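Acylphosphatase (Coxiella burnetii, PDB 3TRG) catalyses the hydrolysis of acyl phosphates to a carboxylate and phosphate. Local coordinates at residues A[12-17]-A[61-66]. Residues are numbered along the deposited sequence; the frame is centred on the assembly and turned at random. Where two conformers were deposited one is given.
Sequences TCIHVT and DSIMIL. With EDO (1,2-ethanediol), chain C.
Strand 12-17 and helix 61-66 run nearly parallel, with their axes 9.5 Å apart at closest approach and 17° between their directions, and Ile-14 sits over Ile-63. This is helix-on-sheet packing in the ferredoxin-like alpha/beta sandwich of acylphosphatases. Helix 60-69 lies on one face of the sheet, against the strand that runs between strands 52-57 and 78-87. The contact is small, buried and apolar, and Ile-63 is its hub. Ile-63 was modelled in two conformers; the distances below belong to one of them and are less certain for that reason.

The two branches of Ile-63 part to meet different strand residues. A chi1 of -70° puts CG2 of Ile-63 opposite its backbone N, where it lies 3.5 Å from CD1 of Ile-14. The two isoleucines lie alongside one another, pointing contrary ways. The other branch of Ile-63 ends in CD1, 3.6 Å from CG2 of Thr-12, whose side chain comes in roughly perpendicular to it. The same CD1 of Ile-63 also rests 3.4 Å from the carbonyl O of Thr-12. The hydroxyl of Thr-12 takes no part in this packing; it is hydrogen-bonded to Glu-86. Leu-40 extends the apolar surface around Ile-63.

CB of Cys-13 is directed away from the helix, and its SG forms a disulfide with Cys-57 of strand 52-57. His-15 binds an ethanediol molecule, probably a crystallisation additive, while its NE2 is hydrogen-bonded to Glu-53. The ethanediol O1 lies in the ring plane, and the bond from ND1 of His-15 to this O1 is 2.7 Å long and nearly straight at 175°.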
loop_
_atom_site.group_PDB
_atom_site.type_symbol
_atom_site.label_atom_id
_atom_site.label_comp_id
_atom_site.label_asym_id
_atom_site.label_seq_id
_atom_site.Cartn_x
_atom_site.Cartn_y
_atom_site.Cartn_z
ATOM N N THR A 12 10.238 -7.781 0.412
ATOM C CA THR A 12 10.062 -7.378 1.797
ATOM C C THR A 12 8.647 -6.845 1.982
ATOM O O THR A 12 7.832 -6.919 1.071
ATOM C CB THR A 12 11.102 -6.315 2.217
ATOM O OG1 THR A 12 11.076 -6.153 3.639
ATOM C CG2 THR A 12 10.813 -4.982 1.528
ATOM N N CYS A 13 8.355 -6.316 3.162
ATOM C CA CYS A 13 7.040 -5.756 3.434
ATOM C C CYS A 13 7.180 -4.376 4.059
ATOM O O CYS A 13 8.150 -4.105 4.777
ATOM C CB CYS A 13 6.256 -6.649 4.400
ATOM S SG CYS A 13 5.808 -8.278 3.783
ATOM N N ILE A 14 6.204 -3.512 3.790
ATOM C CA ILE A 14 6.133 -2.211 4.447
ATOM C C ILE A 14 4.738 -1.985 5.029
ATOM O O ILE A 14 3.762 -2.597 4.582
ATOM C CB ILE A 14 6.486 -1.044 3.488
ATOM C CG1 ILE A 14 5.449 -0.924 2.367
ATOM C CG2 ILE A 14 7.904 -1.207 2.930
ATOM C CD1 ILE A 14 5.566 0.375 1.568
ATOM N N HIS A 15 4.661 -1.109 6.024
ATOM C CA HIS A 15 3.399 -0.657 6.590
ATOM C C HIS A 15 3.298 0.842 6.326
ATOM O O HIS A 15 4.287 1.563 6.457
ATOM C CB HIS A 15 3.369 -0.947 8.091
ATOM C CG HIS A 15 2.144 -0.439 8.784
ATOM N ND1 HIS A 15 2.142 0.717 9.535
ATOM C CD2 HIS A 15 0.884 -0.932 8.847
ATOM C CE1 HIS A 15 0.932 0.913 10.032
ATOM N NE2 HIS A 15 0.151 -0.073 9.630
ATOM N N VAL A 16 2.110 1.302 5.943
ATOM C CA VAL A 16 1.928 2.692 5.531
ATOM C C VAL A 16 0.665 3.287 6.126
ATOM O O VAL A 16 -0.355 2.606 6.241
ATOM C CB VAL A 16 1.791 2.807 4.004
ATOM C CG1 VAL A 16 1.987 4.258 3.548
ATOM C CG2 VAL A 16 2.774 1.872 3.298
ATOM N N THR A 17 0.745 4.561 6.505
ATOM C CA THR A 17 -0.452 5.367 6.725
ATOM C C THR A 17 -0.436 6.558 5.774
ATOM O O THR A 17 0.613 7.160 5.524
ATOM C CB THR A 17 -0.609 5.846 8.179
ATOM O OG1 THR A 17 0.582 6.518 8.597
ATOM C CG2 THR A 17 -0.879 4.665 9.105
ATOM N N ASP A 61 11.421 -2.682 -5.830
ATOM C CA ASP A 61 11.129 -1.696 -6.860
ATOM C C ASP A 61 9.631 -1.398 -6.889
ATOM O O ASP A 61 9.229 -0.239 -6.947
ATOM C CB ASP A 61 11.592 -2.171 -8.237
ATOM C CG ASP A 61 13.096 -2.066 -8.429
ATOM O OD1 ASP A 61 13.817 -1.757 -7.460
ATOM O OD2 ASP A 61 13.552 -2.303 -9.568
ATOM N N SER A 62 8.813 -2.451 -6.850
ATOM C CA SER A 62 7.358 -2.285 -6.839
ATOM C C SER A 62 6.894 -1.541 -5.591
ATOM O O SER A 62 6.061 -0.639 -5.666
ATOM C CB SER A 62 6.648 -3.636 -6.937
ATOM O OG SER A 62 6.796 -4.183 -8.235
ATOM N N ILE A 63 7.423 -1.933 -4.439
ATOM C CA ILE A 63 7.106 -1.249 -3.188
ATOM C C ILE A 63 7.378 0.254 -3.310
ATOM O O ILE A 63 6.539 1.087 -2.948
ATOM C CB ILE A 63 7.899 -1.860 -2.010
ATOM C CG1 ILE A 63 7.367 -3.261 -1.691
ATOM C CG2 ILE A 63 7.840 -0.961 -0.780
ATOM C CD1 ILE A 63 8.129 -3.970 -0.602
HETATM N N MSE A 64 8.539 0.602 -3.851
HETATM C CA MSE A 64 8.921 2.008 -3.938
HETATM C C MSE A 64 8.146 2.797 -4.989
HETATM O O MSE A 64 7.952 3.999 -4.846
HETATM C CB MSE A 64 10.434 2.150 -4.124
HETATM C CG MSE A 64 11.218 1.638 -2.927
HETATM SE SE MSE A 64 10.753 2.618 -1.285
HETATM C CE MSE A 64 11.524 4.332 -1.781
ATOM N N ILE A 65 7.695 2.120 -6.035
ATOM C CA ILE A 65 6.788 2.744 -6.982
ATOM C C ILE A 65 5.449 3.023 -6.290
ATOM O O ILE A 65 4.873 4.101 -6.446
ATOM C CB ILE A 65 6.589 1.864 -8.217
ATOM C CG1 ILE A 65 7.893 1.801 -9.019
ATOM C CG2 ILE A 65 5.449 2.398 -9.084
ATOM C CD1 ILE A 65 7.852 0.808 -10.144
ATOM N N LEU A 66 4.970 2.064 -5.503
ATOM C CA LEU A 66 3.730 2.260 -4.753
ATOM C C LEU A 66 3.805 3.445 -3.792
ATOM O O LEU A 66 2.898 4.280 -3.768
ATOM C CB LEU A 66 3.359 1.000 -3.970
ATOM C CG LEU A 66 2.067 1.106 -3.158
ATOM C CD1 LEU A 66 0.869 1.194 -4.089
ATOM C CD2 LEU A 66 1.942 -0.094 -2.233
HETATM C C1 EDO C . 4.566 3.526 9.419
HETATM O O1 EDO C . 4.289 2.286 10.085
HETATM C C2 EDO C . 3.253 4.182 9.017
HETATM O O2 EDO C . 2.518 4.563 10.182
#